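Local coordinates for protein aminofutalosine deaminase (Helicobacter pylori, PDB 7LKK) that deaminates aminofutalosine in the menaquinone pathway as a metallo-dependent hydrolase, bound here to an iron(III) ion and the inhibitor methylthio-coformycin, at residues E257-N260 / D261-M265; Q277-L281 / E282-R286; Y197-K201 / D202-S206; L336-L339 / D340-A344. All blocks are in the same frame, centred on the assembly; numbering follows the deposited sequence.

Interaction 1: E257-N260 / D261-M265; sequences EGAN and DYIDM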
ATOM      1  N   GLU A 257      16.431  32.558   6.704  1.00 33.70           N
ATOM      2  CA  GLU A 257      17.732  32.376   6.060  1.00 32.89           C
ATOM      3  C   GLU A 257      18.331  31.061   6.543  1.00 29.38           C
ATOM      4  O   GLU A 257      19.090  31.014   7.511  1.00 35.68           O
ATOM      5  CB  GLU A 257      18.653  33.555   6.347  1.00 41.82           C
ATOM      6  CG  GLU A 257      19.877  33.602   5.443  1.00 41.41           C
ATOM      7  CD  GLU A 257      19.510  33.690   3.971  1.00 43.72           C
ATOM      8  OE1 GLU A 257      18.728  34.591   3.600  1.00 41.86           O
ATOM      9  OE2 GLU A 257      20.001  32.850   3.185  1.00 41.66           O
ATOM     10  N   GLY A 258      17.980  29.981   5.856  1.00 31.20           N
ATOM     11  CA  GLY A 258      18.497  28.667   6.167  1.00 30.01           C
ATOM     12  C   GLY A 258      17.590  27.885   7.102  1.00 26.66           C
ATOM     13  O   GLY A 258      16.763  28.436   7.828  1.00 27.05           O
ATOM     14  N   ALA A 259      17.763  26.564   7.075  1.00 27.24           N
ATOM     15  CA  ALA A 259      16.940  25.694   7.909  1.00 26.09           C
ATOM     16  C   ALA A 259      17.182  25.950   9.391  1.00 22.68           C
ATOM     17  O   ALA A 259      16.246  25.897  10.198  1.00 22.31           O
ATOM     18  CB  ALA A 259      17.209  24.230   7.563  1.00 23.31           C
ATOM     19  N   ASN A 260      18.431  26.238   9.770  1.00 23.90           N
ATOM     20  CA  ASN A 260      18.750  26.445  11.180  1.00 24.89           C
ATOM     21  C   ASN A 260      18.022  27.654  11.751  1.00 23.91           C
ATOM     22  O   ASN A 260      17.634  27.645  12.924  1.00 23.20           O
ATOM     23  CB  ASN A 260      20.260  26.597  11.360  1.00 24.27           C
ATOM     24  CG  ASN A 260      20.993  25.275  11.246  1.00 26.48           C
ATOM     25  OD1 ASN A 260      20.380  24.236  11.010  1.00 22.92           O
ATOM     26  ND2 ASN A 260      22.309  25.309  11.406  1.00 30.28           N
ATOM     27  N   ASP A 261      17.826  28.696  10.941  1.00 24.80           N
ATOM     28  CA  ASP A 261      17.071  29.861  11.392  1.00 26.31           C
ATOM     29  C   ASP A 261      15.655  29.471  11.800  1.00 25.59           C
ATOM     30  O   ASP A 261      15.122  29.981  12.793  1.00 27.06           O
ATOM     31  CB  ASP A 261      17.044  30.918  10.289  1.00 25.17           C
ATOM     32  CG  ASP A 261      16.482  32.244  10.761  1.00 25.84           C
ATOM     33  OD1 ASP A 261      16.681  32.591  11.943  1.00 32.32           O
ATOM     34  OD2 ASP A 261      15.846  32.943   9.945  1.00 32.98           O
ATOM     35  N   TYR A 262      15.035  28.561  11.048  1.00 21.16           N
ATOM     36  CA  TYR A 262      13.690  28.105  11.385  1.00 20.07           C
ATOM     37  C   TYR A 262      13.712  27.174  12.591  1.00 22.46           C
ATOM     38  O   TYR A 262      12.914  27.332  13.524  1.00 22.52           O
ATOM     39  CB  TYR A 262      13.058  27.409  10.181  1.00 16.89           C
ATOM     40  CG  TYR A 262      11.588  27.112  10.350  1.00 21.48           C
ATOM     41  CD1 TYR A 262      10.635  28.105  10.168  1.00 17.99           C
ATOM     42  CD2 TYR A 262      11.151  25.838  10.696  1.00 17.59           C
ATOM     43  CE1 TYR A 262       9.288  27.840  10.323  1.00 20.20           C
ATOM     44  CE2 TYR A 262       9.805  25.563  10.853  1.00 20.39           C
ATOM     45  CZ  TYR A 262       8.878  26.568  10.665  1.00 20.33           C
ATOM     46  OH  TYR A 262       7.538  26.301  10.821  1.00 20.69           O
ATOM     47  N   ILE A 263      14.620  26.193  12.584  1.00 18.64           N
ATOM     48  CA  ILE A 263      14.686  25.209  13.664  1.00 20.61           C
ATOM     49  C   ILE A 263      14.917  25.893  15.007  1.00 21.46           C
ATOM     50  O   ILE A 263      14.278  25.553  16.010  1.00 22.83           O
ATOM     51  CB  ILE A 263      15.788  24.172  13.372  1.00 18.61           C
ATOM     52  CG1 ILE A 263      15.425  23.320  12.156  1.00 20.82           C
ATOM     53  CG2 ILE A 263      16.048  23.299  14.600  1.00 16.50           C
ATOM     54  CD1 ILE A 263      16.611  22.589  11.559  1.00 19.59           C
ATOM     55  N   ASP A 264      15.827  26.870  15.044  1.00 23.15           N
ATOM     56  CA  ASP A 264      16.216  27.487  16.309  1.00 21.51           C
ATOM     57  C   ASP A 264      15.058  28.191  17.006  1.00 23.82           C
ATOM     58  O   ASP A 264      15.107  28.363  18.228  1.00 20.60           O
ATOM     59  CB  ASP A 264      17.365  28.470  16.083  1.00 24.82           C
ATOM     60  CG  ASP A 264      18.656  27.777  15.698  1.00 29.84           C
ATOM     61  OD1 ASP A 264      18.683  26.526  15.683  1.00 29.79           O
ATOM     62  OD2 ASP A 264      19.646  28.482  15.405  1.00 32.72           O
ATOM     63  N   MET A 265      14.023  28.598  16.262  1.00 20.59           N
ATOM     64  CA  MET A 265      12.851  29.201  16.893  1.00 20.65           C
ATOM     65  C   MET A 265      12.223  28.275  17.924  1.00 20.13           C
ATOM     66  O   MET A 265      11.655  28.745  18.916  1.00 18.21           O
ATOM     67  CB  MET A 265      11.807  29.569  15.839  1.00 18.24           C
ATOM     68  CG  MET A 265      12.160  30.751  14.960  1.00 21.43           C
ATOM     69  SD  MET A 265      10.705  31.323  14.060  1.00 20.36           S
ATOM     70  CE  MET A 265      10.185  29.799  13.274  1.00 23.82           C
TER
HETATM   71  O   HOH W   1      20.141  29.137   9.156  1.00 29.12           O

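Interaction 2: Q277-L281 / E282-R286; sequences QFASL and EALKR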
ATOM      1  N   GLN A 277      11.459  14.802   4.941  1.00 20.20           N
ATOM      2  CA  GLN A 277      12.234  13.939   4.048  1.00 19.56           C
ATOM      3  C   GLN A 277      13.407  14.660   3.398  1.00 23.87           C
ATOM      4  O   GLN A 277      14.365  14.001   2.979  1.00 20.16           O
ATOM      5  CB  GLN A 277      11.359  13.346   2.942  1.00 15.76           C
ATOM      6  CG  GLN A 277      10.000  12.866   3.383  1.00 19.64           C
ATOM      7  CD  GLN A 277       8.949  13.926   3.189  1.00 19.92           C
ATOM      8  OE1 GLN A 277       8.812  14.832   4.009  1.00 20.25           O
ATOM      9  NE2 GLN A 277       8.216  13.839   2.086  1.00 19.20           N
ATOM     10  N   PHE A 278      13.353  15.987   3.291  1.00 18.70           N
ATOM     11  CA  PHE A 278      14.429  16.757   2.684  1.00 21.92           C
ATOM     12  C   PHE A 278      15.300  17.456   3.719  1.00 21.15           C
ATOM     13  O   PHE A 278      16.075  18.352   3.363  1.00 22.19           O
ATOM     14  CB  PHE A 278      13.855  17.761   1.684  1.00 16.88           C
ATOM     15  CG  PHE A 278      13.262  17.112   0.468  1.00 19.32           C
ATOM     16  CD1 PHE A 278      14.018  16.937  -0.680  1.00 19.30           C
ATOM     17  CD2 PHE A 278      11.958  16.647   0.481  1.00 20.12           C
ATOM     18  CE1 PHE A 278      13.478  16.325  -1.796  1.00 22.36           C
ATOM     19  CE2 PHE A 278      11.414  16.033  -0.629  1.00 16.68           C
ATOM     20  CZ  PHE A 278      12.173  15.876  -1.772  1.00 21.26           C
ATOM     21  N   ALA A 279      15.189  17.071   4.985  1.00 21.27           N
ATOM     22  CA  ALA A 279      16.104  17.545   6.009  1.00 17.74           C
ATOM     23  C   ALA A 279      17.391  16.733   5.954  1.00 23.11           C
ATOM     24  O   ALA A 279      17.359  15.499   6.000  1.00 22.01           O
ATOM     25  CB  ALA A 279      15.468  17.437   7.395  1.00 20.45           C
ATOM     26  N   SER A 280      18.520  17.426   5.839  1.00 23.00           N
ATOM     27  CA  SER A 280      19.807  16.754   5.858  1.00 22.47           C
ATOM     28  C   SER A 280      20.080  16.178   7.248  1.00 20.67           C
ATOM     29  O   SER A 280      19.350  16.428   8.212  1.00 17.73           O
ATOM     30  CB  SER A 280      20.922  17.721   5.462  1.00 23.41           C
ATOM     31  OG  SER A 280      21.118  18.691   6.475  1.00 21.39           O
ATOM     32  N   LEU A 281      21.155  15.393   7.342  1.00 21.32           N
ATOM     33  CA  LEU A 281      21.549  14.844   8.636  1.00 21.78           C
ATOM     34  C   LEU A 281      21.889  15.956   9.622  1.00 20.31           C
ATOM     35  O   LEU A 281      21.532  15.880  10.804  1.00 21.69           O
ATOM     36  CB  LEU A 281      22.732  13.889   8.468  1.00 22.51           C
ATOM     37  CG  LEU A 281      23.228  13.199   9.741  1.00 20.87           C
ATOM     38  CD1 LEU A 281      22.103  12.424  10.411  1.00 18.40           C
ATOM     39  CD2 LEU A 281      24.405  12.286   9.436  1.00 23.17           C
ATOM     40  N   GLU A 282      22.573  17.002   9.154  1.00 23.83           N
ATOM     41  CA  GLU A 282      22.873  18.132  10.027  1.00 25.89           C
ATOM     42  C   GLU A 282      21.596  18.795  10.528  1.00 20.73           C
ATOM     43  O   GLU A 282      21.499  19.165  11.705  1.00 26.66           O
ATOM     44  CB  GLU A 282      23.753  19.148   9.299  1.00 27.09           C
ATOM     45  CG  GLU A 282      24.151  20.337  10.165  1.00 32.62           C
ATOM     46  CD  GLU A 282      24.602  21.535   9.353  1.00 37.97           C
ATOM     47  OE1 GLU A 282      25.151  21.337   8.249  1.00 42.20           O
ATOM     48  OE2 GLU A 282      24.406  22.678   9.821  1.00 43.49           O
ATOM     49  N   ALA A 283      20.599  18.941   9.652  1.00 19.07           N
ATOM     50  CA  ALA A 283      19.343  19.561  10.060  1.00 24.38           C
ATOM     51  C   ALA A 283      18.619  18.715  11.101  1.00 21.08           C
ATOM     52  O   ALA A 283      18.099  19.245  12.090  1.00 21.07           O
ATOM     53  CB  ALA A 283      18.451  19.789   8.840  1.00 21.30           C
ATOM     54  N   LEU A 284      18.578  17.395  10.900  1.00 21.36           N
ATOM     55  CA  LEU A 284      17.949  16.521  11.885  1.00 20.99           C
ATOM     56  C   LEU A 284      18.702  16.557  13.210  1.00 21.62           C
ATOM     57  O   LEU A 284      18.088  16.551  14.284  1.00 20.98           O
ATOM     58  CB  LEU A 284      17.871  15.094  11.346  1.00 19.66           C
ATOM     59  CG  LEU A 284      16.882  14.832  10.209  1.00 20.14           C
ATOM     60  CD1 LEU A 284      16.852  13.349   9.863  1.00 21.67           C
ATOM     61  CD2 LEU A 284      15.492  15.326  10.579  1.00 19.85           C
ATOM     62  N   LYS A 285      20.035  16.587  13.152  1.00 20.42           N
ATOM     63  CA  LYS A 285      20.821  16.702  14.376  1.00 21.55           C
ATOM     64  C   LYS A 285      20.600  18.052  15.046  1.00 19.25           C
ATOM     65  O   LYS A 285      20.564  18.142  16.279  1.00 22.56           O
ATOM     66  CB  LYS A 285      22.302  16.490  14.067  1.00 23.23           C
ATOM     67  CG  LYS A 285      22.674  15.045  13.779  1.00 20.38           C
ATOM     68  CD  LYS A 285      24.170  14.903  13.559  1.00 21.78           C
ATOM     69  CE  LYS A 285      24.870  14.476  14.838  1.00 26.78           C
ATOM     70  NZ  LYS A 285      24.028  13.536  15.632  1.00 30.10           N
ATOM     71  N   ARG A 286      20.448  19.111  14.247  1.00 23.89           N
ATOM     72  CA  ARG A 286      20.137  20.425  14.800  1.00 23.74           C
ATOM     73  C   ARG A 286      18.784  20.415  15.495  1.00 19.69           C
ATOM     74  O   ARG A 286      18.626  21.001  16.572  1.00 23.86           O
ATOM     75  CB  ARG A 286      20.161  21.477  13.692  1.00 23.19           C
ATOM     76  CG  ARG A 286      20.015  22.908  14.187  1.00 28.46           C
ATOM     77  CD  ARG A 286      21.350  23.469  14.645  1.00 27.25           C
ATOM     78  NE  ARG A 286      21.313  24.921  14.802  1.00 30.04           N
ATOM     79  CZ  ARG A 286      22.395  25.685  14.901  1.00 35.19           C
ATOM     80  NH1 ARG A 286      23.602  25.137  14.856  1.00 40.96           N
ATOM     81  NH2 ARG A 286      22.274  26.999  15.046  1.00 35.19           N
TER

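Interaction 3: Y197-K201 / D202-S206; sequences YSVQK and DMALS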
ATOM      1  N   TYR A 197       7.711  28.289   4.659  1.00 17.79           N
ATOM      2  CA  TYR A 197       7.376  29.126   3.513  1.00 21.92           C
ATOM      3  C   TYR A 197       6.080  29.904   3.694  1.00 22.61           C
ATOM      4  O   TYR A 197       5.791  30.789   2.880  1.00 20.32           O
ATOM      5  CB  TYR A 197       7.274  28.275   2.237  1.00 20.23           C
ATOM      6  CG  TYR A 197       6.320  27.104   2.343  1.00 21.65           C
ATOM      7  CD1 TYR A 197       4.944  27.289   2.255  1.00 19.15           C
ATOM      8  CD2 TYR A 197       6.796  25.812   2.529  1.00 21.17           C
ATOM      9  CE1 TYR A 197       4.072  26.220   2.356  1.00 19.91           C
ATOM     10  CE2 TYR A 197       5.932  24.738   2.626  1.00 20.17           C
ATOM     11  CZ  TYR A 197       4.572  24.948   2.540  1.00 23.01           C
ATOM     12  OH  TYR A 197       3.708  23.884   2.641  1.00 19.64           O
ATOM     13  N   SER A 198       5.296  29.601   4.728  1.00 19.11           N
ATOM     14  CA  SER A 198       3.964  30.168   4.870  1.00 23.04           C
ATOM     15  C   SER A 198       3.770  31.024   6.113  1.00 20.87           C
ATOM     16  O   SER A 198       2.712  31.651   6.241  1.00 20.70           O
ATOM     17  CB  SER A 198       2.907  29.053   4.874  1.00 21.15           C
ATOM     18  OG  SER A 198       3.102  28.179   5.972  1.00 19.35           O
ATOM     19  N   VAL A 199       4.735  31.071   7.031  1.00 18.32           N
ATOM     20  CA  VAL A 199       4.594  31.825   8.273  1.00 16.98           C
ATOM     21  C   VAL A 199       5.778  32.772   8.409  1.00 19.42           C
ATOM     22  O   VAL A 199       6.930  32.328   8.461  1.00 17.64           O
ATOM     23  CB  VAL A 199       4.493  30.913   9.506  1.00 20.59           C
ATOM     24  CG1 VAL A 199       4.418  31.753  10.768  1.00 15.57           C
ATOM     25  CG2 VAL A 199       3.274  30.012   9.399  1.00 20.81           C
ATOM     26  N   GLN A 200       5.493  34.073   8.456  1.00 16.67           N
ATOM     27  CA  GLN A 200       6.530  35.068   8.687  1.00 16.90           C
ATOM     28  C   GLN A 200       7.162  34.857  10.063  1.00 18.01           C
ATOM     29  O   GLN A 200       6.513  34.391  11.003  1.00 16.45           O
ATOM     30  CB  GLN A 200       5.939  36.475   8.563  1.00 21.43           C
ATOM     31  CG  GLN A 200       6.964  37.595   8.531  1.00 20.87           C
ATOM     32  CD  GLN A 200       7.264  38.133   9.911  1.00 20.07           C
ATOM     33  OE1 GLN A 200       6.447  38.016  10.824  1.00 19.27           O
ATOM     34  NE2 GLN A 200       8.447  38.714  10.079  1.00 25.89           N
ATOM     35  N   LYS A 201       8.449  35.199  10.167  1.00 18.77           N
ATOM     36  CA  LYS A 201       9.241  34.802  11.330  1.00 18.38           C
ATOM     37  C   LYS A 201       8.669  35.365  12.626  1.00 22.44           C
ATOM     38  O   LYS A 201       8.501  34.638  13.612  1.00 17.24           O
ATOM     39  CB  LYS A 201      10.694  35.243  11.149  1.00 18.99           C
ATOM     40  CG  LYS A 201      11.620  34.813  12.283  1.00 22.36           C
ATOM     41  CD  LYS A 201      13.079  35.015  11.908  1.00 22.54           C
ATOM     42  CE  LYS A 201      14.011  34.293  12.875  1.00 26.54           C
ATOM     43  NZ  LYS A 201      13.515  34.342  14.276  1.00 32.53           N
ATOM     44  N   ASP A 202       8.371  36.665  12.652  1.00 18.84           N
ATOM     45  CA  ASP A 202       7.890  37.266  13.891  1.00 18.74           C
ATOM     46  C   ASP A 202       6.488  36.786  14.247  1.00 19.11           C
ATOM     47  O   ASP A 202       6.129  36.748  15.429  1.00 18.69           O
ATOM     48  CB  ASP A 202       7.937  38.788  13.779  1.00 19.75           C
ATOM     49  CG  ASP A 202       9.348  39.301  13.589  1.00 22.26           C
ATOM     50  OD1 ASP A 202      10.087  39.394  14.591  1.00 20.61           O
ATOM     51  OD2 ASP A 202       9.726  39.582  12.433  1.00 22.75           O
ATOM     52  N   MET A 203       5.694  36.395  13.249  1.00 18.28           N
ATOM     53  CA  MET A 203       4.416  35.754  13.538  1.00 19.75           C
ATOM     54  C   MET A 203       4.624  34.390  14.184  1.00 20.95           C
ATOM     55  O   MET A 203       3.916  34.030  15.131  1.00 19.12           O
ATOM     56  CB  MET A 203       3.590  35.625  12.257  1.00 23.26           C
ATOM     57  CG  MET A 203       3.402  36.940  11.516  1.00 23.77           C
ATOM     58  SD  MET A 203       2.025  37.896  12.175  1.00 32.65           S
ATOM     59  CE  MET A 203       0.760  37.575  10.953  1.00 32.06           C
ATOM     60  N   ALA A 204       5.599  33.621  13.691  1.00 18.78           N
ATOM     61  CA  ALA A 204       5.883  32.317  14.281  1.00 16.41           C
ATOM     62  C   ALA A 204       6.405  32.458  15.705  1.00 19.04           C
ATOM     63  O   ALA A 204       5.996  31.708  16.598  1.00 19.59           O
ATOM     64  CB  ALA A 204       6.885  31.551  13.417  1.00 16.88           C
ATOM     65  N   LEU A 205       7.309  33.418  15.934  1.00 21.86           N
ATOM     66  CA  LEU A 205       7.811  33.662  17.283  1.00 22.30           C
ATOM     67  C   LEU A 205       6.676  33.985  18.245  1.00 20.01           C
ATOM     68  O   LEU A 205       6.701  33.573  19.411  1.00 22.65           O
ATOM     69  CB  LEU A 205       8.835  34.797  17.266  1.00 23.69           C
ATOM     70  CG  LEU A 205      10.143  34.544  16.513  1.00 25.06           C
ATOM     71  CD1 LEU A 205      10.944  35.833  16.392  1.00 23.79           C
ATOM     72  CD2 LEU A 205      10.956  33.466  17.206  1.00 22.94           C
ATOM     73  N   SER A 206       5.670  34.723  17.772  1.00 21.13           N
ATOM     74  CA  SER A 206       4.530  35.051  18.623  1.00 22.32           C
ATOM     75  C   SER A 206       3.713  33.809  18.956  1.00 21.93           C
ATOM     76  O   SER A 206       3.278  33.635  20.100  1.00 23.98           O
ATOM     77  CB  SER A 206       3.656  36.106  17.945  1.00 23.01           C
ATOM     78  OG  SER A 206       2.635  36.553  18.819  1.00 28.67           O
TER

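Interaction 4: L336-L339 / D340-A344; sequences LSLL and DELRA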
ATOM      1  N   LEU A 336      -7.985   7.119   5.876  1.00 19.19           N
ATOM      2  CA  LEU A 336      -7.606   7.563   7.210  1.00 26.94           C
ATOM      3  C   LEU A 336      -7.475   6.405   8.188  1.00 24.30           C
ATOM      4  O   LEU A 336      -7.264   6.633   9.383  1.00 25.94           O
ATOM      5  CB  LEU A 336      -8.609   8.591   7.739  1.00 24.10           C
ATOM      6  CG  LEU A 336      -8.583   9.958   7.050  1.00 28.72           C
ATOM      7  CD1 LEU A 336      -9.299  10.996   7.898  1.00 27.97           C
ATOM      8  CD2 LEU A 336      -7.156  10.397   6.758  1.00 25.67           C
ATOM      9  N   SER A 337      -7.601   5.171   7.710  1.00 23.75           N
ATOM     10  CA  SER A 337      -7.260   4.013   8.524  1.00 21.26           C
ATOM     11  C   SER A 337      -5.765   4.020   8.810  1.00 19.91           C
ATOM     12  O   SER A 337      -4.953   3.999   7.878  1.00 18.93           O
ATOM     13  CB  SER A 337      -7.664   2.727   7.810  1.00 23.34           C
ATOM     14  OG  SER A 337      -7.001   1.607   8.370  1.00 22.78           O
ATOM     15  N   LEU A 338      -5.394   4.064  10.092  1.00 20.79           N
ATOM     16  CA  LEU A 338      -3.976   4.015  10.430  1.00 19.94           C
ATOM     17  C   LEU A 338      -3.360   2.683  10.029  1.00 17.29           C
ATOM     18  O   LEU A 338      -2.168   2.622   9.711  1.00 19.30           O
ATOM     19  CB  LEU A 338      -3.767   4.277  11.923  1.00 25.01           C
ATOM     20  CG  LEU A 338      -2.315   4.542  12.337  1.00 22.33           C
ATOM     21  CD1 LEU A 338      -1.721   5.695  11.542  1.00 17.70           C
ATOM     22  CD2 LEU A 338      -2.202   4.812  13.828  1.00 18.70           C
ATOM     23  N   LEU A 339      -4.158   1.612  10.019  1.00 20.67           N
ATOM     24  CA  LEU A 339      -3.651   0.317   9.574  1.00 19.84           C
ATOM     25  C   LEU A 339      -3.274   0.348   8.097  1.00 17.51           C
ATOM     26  O   LEU A 339      -2.258  -0.236   7.699  1.00 18.81           O
ATOM     27  CB  LEU A 339      -4.691  -0.769   9.847  1.00 21.09           C
ATOM     28  CG  LEU A 339      -4.939  -1.071  11.328  1.00 21.80           C
ATOM     29  CD1 LEU A 339      -6.219  -1.867  11.516  1.00 23.71           C
ATOM     30  CD2 LEU A 339      -3.756  -1.810  11.927  1.00 21.29           C
ATOM     31  N   ASP A 340      -4.078   1.023   7.272  1.00 17.42           N
ATOM     32  CA  ASP A 340      -3.704   1.224   5.876  1.00 16.76           C
ATOM     33  C   ASP A 340      -2.407   2.016   5.768  1.00 18.52           C
ATOM     34  O   ASP A 340      -1.539   1.694   4.948  1.00 21.02           O
ATOM     35  CB  ASP A 340      -4.825   1.943   5.122  1.00 19.91           C
ATOM     36  CG  ASP A 340      -6.032   1.057   4.877  1.00 19.85           C
ATOM     37  OD1 ASP A 340      -5.957  -0.154   5.162  1.00 23.95           O
ATOM     38  OD2 ASP A 340      -7.061   1.577   4.395  1.00 25.89           O
ATOM     39  N   GLU A 341      -2.258   3.053   6.598  1.00 20.00           N
ATOM     40  CA  GLU A 341      -1.042   3.861   6.574  1.00 18.59           C
ATOM     41  C   GLU A 341       0.173   3.041   6.979  1.00 18.22           C
ATOM     42  O   GLU A 341       1.265   3.217   6.423  1.00 16.41           O
ATOM     43  CB  GLU A 341      -1.198   5.069   7.500  1.00 23.04           C
ATOM     44  CG  GLU A 341      -0.201   6.185   7.241  1.00 21.29           C
ATOM     45  CD  GLU A 341      -0.433   6.872   5.912  1.00 21.16           C
ATOM     46  OE1 GLU A 341      -1.588   6.873   5.434  1.00 22.83           O
ATOM     47  OE2 GLU A 341       0.538   7.411   5.341  1.00 23.46           O
ATOM     48  N   LEU A 342       0.008   2.141   7.951  1.00 17.44           N
ATOM     49  CA  LEU A 342       1.127   1.317   8.393  1.00 17.71           C
ATOM     50  C   LEU A 342       1.560   0.339   7.307  1.00 13.24           C
ATOM     51  O   LEU A 342       2.757   0.088   7.134  1.00 15.18           O
ATOM     52  CB  LEU A 342       0.754   0.575   9.676  1.00 15.25           C
ATOM     53  CG  LEU A 342       0.532   1.490  10.885  1.00 18.20           C
ATOM     54  CD1 LEU A 342       0.054   0.697  12.097  1.00 19.59           C
ATOM     55  CD2 LEU A 342       1.798   2.273  11.205  1.00 19.17           C
ATOM     56  N   ARG A 343       0.603  -0.214   6.558  1.00 14.45           N
ATOM     57  CA  ARG A 343       0.964  -1.081   5.441  1.00 16.51           C
ATOM     58  C   ARG A 343       1.654  -0.294   4.333  1.00 18.22           C
ATOM     59  O   ARG A 343       2.599  -0.791   3.709  1.00 16.22           O
ATOM     60  CB  ARG A 343      -0.275  -1.799   4.906  1.00 19.40           C
ATOM     61  CG  ARG A 343      -0.728  -2.963   5.778  1.00 19.03           C
ATOM     62  CD  ARG A 343      -1.906  -3.694   5.166  1.00 18.58           C
ATOM     63  NE  ARG A 343      -3.159  -2.964   5.338  1.00 18.27           N
ATOM     64  CZ  ARG A 343      -3.944  -3.067   6.406  1.00 21.30           C
ATOM     65  NH1 ARG A 343      -3.608  -3.870   7.409  1.00 19.87           N
ATOM     66  NH2 ARG A 343      -5.066  -2.363   6.473  1.00 23.42           N
ATOM     67  N   ALA A 344       1.199   0.935   4.073  1.00 18.46           N
ATOM     68  CA  ALA A 344       1.918   1.789   3.133  1.00 16.02           C
ATOM     69  C   ALA A 344       3.330   2.061   3.632  1.00 15.68           C
ATOM     70  O   ALA A 344       4.284   2.086   2.846  1.00 15.48           O
ATOM     71  CB  ALA A 344       1.160   3.102   2.920  1.00 16.87           C
TER
HETATM   72  O   HOH W   2      -7.915  -0.579   7.970  1.00 26.01           O

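Interaction 1: E257-N260 / D261-M265
The carbonyl oxygen of Ala259 receives two amides of the next turn. Ile263 N donates to Ala259 O at 2.9 Å, in an almost straight bond (170°), while Tyr262 N makes a weak bond of 3.0 Å to Ala259 O. Ile263 CG1 packs against this oxygen at 3.3 Å, placed there by a chi1 of -67° that sets CG1 anti to the carbonyl carbon. Gly258, with a positive phi that glycine adopts readily, is the N-cap of the helix, and Glu233 OE1 bonds the amide of Ala259 just after it. Asp261 N gives a weak bond to Gly258 O. A water accepts from the same Asp261 N and in turn donates to Glu257 O at 2.7 Å. Asp261 OD2 reaches back to Glu257 N in another weak bond, 3.3 Å long. One residue on, Asp264 N binds Asn260 O at 2.9 Å, and the Asp264 carboxylate folds back beside its own amide, bringing Asp264 CG to 3.0 Å from Asn260 O. This is a close approach and not a bond; the carboxylate's partner is Arg286. The short helix 259-264 lies between helices 201-213 and 281-291. Tyr262 bonds Thr220 through its hydroxyl and meets the Tyr256 ring edge-to-face, and Ala259, Tyr262 and Ile263 pack on Phe222 of strand 218-222.

Interaction 2: Q277-L281 / E282-R286
A chi1 of 70° holds Ser280 OG between its own backbone N and carbonyl carbon, and from there the hydroxyl oxygen accepts from Ala283 N at 3.2 Å. In Leu284, CG stands anti to the carbonyl carbon (chi1 -71°), which carries CD2 back to within 3.8 Å of Ala279 CB. Ala283 CB lies 4.1 Å from Ala279 CB, so the Ala279 methyl touches both side chains of the first turn. The Ser280 bond is an N-cap: the loop leaving barrel strand 269-275 turns into helix 281-291, with Ser280 as the capping residue of an amidohydrolase TIM-barrel helix. Ser280 also contributes its carbonyl, Leu284 N donating to Ser280 O at 3.0 Å and 165°. The next rung runs from Lys285 N to Leu281 O, 2.9 Å long, and the aliphatic part of Lys285 leans over that acceptor, CG sitting 3.3 Å from Leu281 O before the chain bends at its far end. Leu281 CG and Lys285 CD come within 4.3 Å of each other. On the barrel's outer layer, Leu281 touches Glu318 and Leu284 touches Arg315, both on helix 313-318, and Ala279 O receives a weak bond from Arg315.

Interaction 3: Y197-K201 / D202-S206
An N-cap opens helix 201-213, one of the outer helices of the amidohydrolase TIM barrel, where the loop after strand 187-193 turns into the helix. The cap is the side chain of Gln200, whose OE1 accepts from Met203 N at 3.0 Å, the donor tilted 35° from the amide carbonyl plane. A bend at chi2 (-91°) folds the amide back over the first turn. Its nitrogen is engaged as well: Gln200 NE2 donates to Asp202 OD2 at 2.8 Å, meeting the carboxylate on its anti side. With its O and N both bonded, the Gln200 amide is held and its flip is probably settled; the amide and carboxylate planes are 23° apart. Met203 CG rests 3.3 Å from Gln200 OE1. The backbone continues the turn with Ala204 N to Gln200 O and Leu205 N to Lys201 O, each 2.9 Å. On the inner side Val199 packs on Phe159 and Val193 of the barrel strands, while Val199 O is bonded by Tyr256 OH. There the CG1 branch of Val199, anti to its own amide nitrogen, sits 3.6 Å from Ala204 CB and 4.2 Å from Met203 CB.

Interaction 4: L336-L339 / D340-A344
The guanidinium of Arg343 lies flat over the carbonyl of Leu339, one turn earlier, with Leu339 O 3.5 Å above its plane and over its centre. A bend at chi3 (-77°) brings the arginine chain back along the helix into this position. In its own plane the same group is held at the edge: Arg343 NH2 forms a salt bridge to Asp340 OD1 at 2.7 Å, meeting that oxygen nearly along its C-O axis. The arginine therefore covers the carbonyl oxygen with its face and grips the carboxylate with its edge, while Arg343 N completes the turn with a bond of 3.1 Å to Leu339 O. At the N-cap, Ser337 OG stands anti to the backbone N (chi1 162°) and accepts from Asp340 N at 3.2 Å with an N-H...O angle of 164°. The Asp340 carboxylate is close by, and its OD2 takes a bond from Ser335. Glu341 N donates to Ser337 O at 3.1 Å. On the buried side, Leu338 and Glu341 cross at about a right angle, Leu338 CD1 4.1 Å from Glu341 CB. The Glu341 carboxylate bonds Asn333 and the backbone N of Phe301; its side chain is about 6 Å from that of Asp328, an iron ligand. Helix 338-348 belongs to the amidohydrolase TIM-barrel domain and packs through Leu338 and Leu339 on Phe75 of strand 69-80 and through Ala344 on helix 300-305. Arg343 NH1 binds the carbonyls of Leu406 and Ala409 at the end of helix 401-408; Arg343 packs on Ile334 and Ala344 on Leu347, both of the second subunit.

Overall arrangement
Interactions 1, 2 and 3 are neighbouring helix starts on one flank of the barrel. Interaction 1 lies in the middle, its centre 11 Å from each of the other two: Asn260 OD1 packs on Arg286 CG of interaction 2 at 3.5 Å, and Met265 CE on Ala204 CB of interaction 3 at 3.7 Å. Interactions 2 and 3 do not touch. Interaction 4 stands on the far side of the chain's centre from interactions 1 and 3. None of the four contacts includes a metal ligand; the side chains of Tyr262, Val199 and Ala279 are about 7, 8 and 11 Å from that of the iron ligand His221. The Val199 side chain lies about 8 Å from the inhibitor.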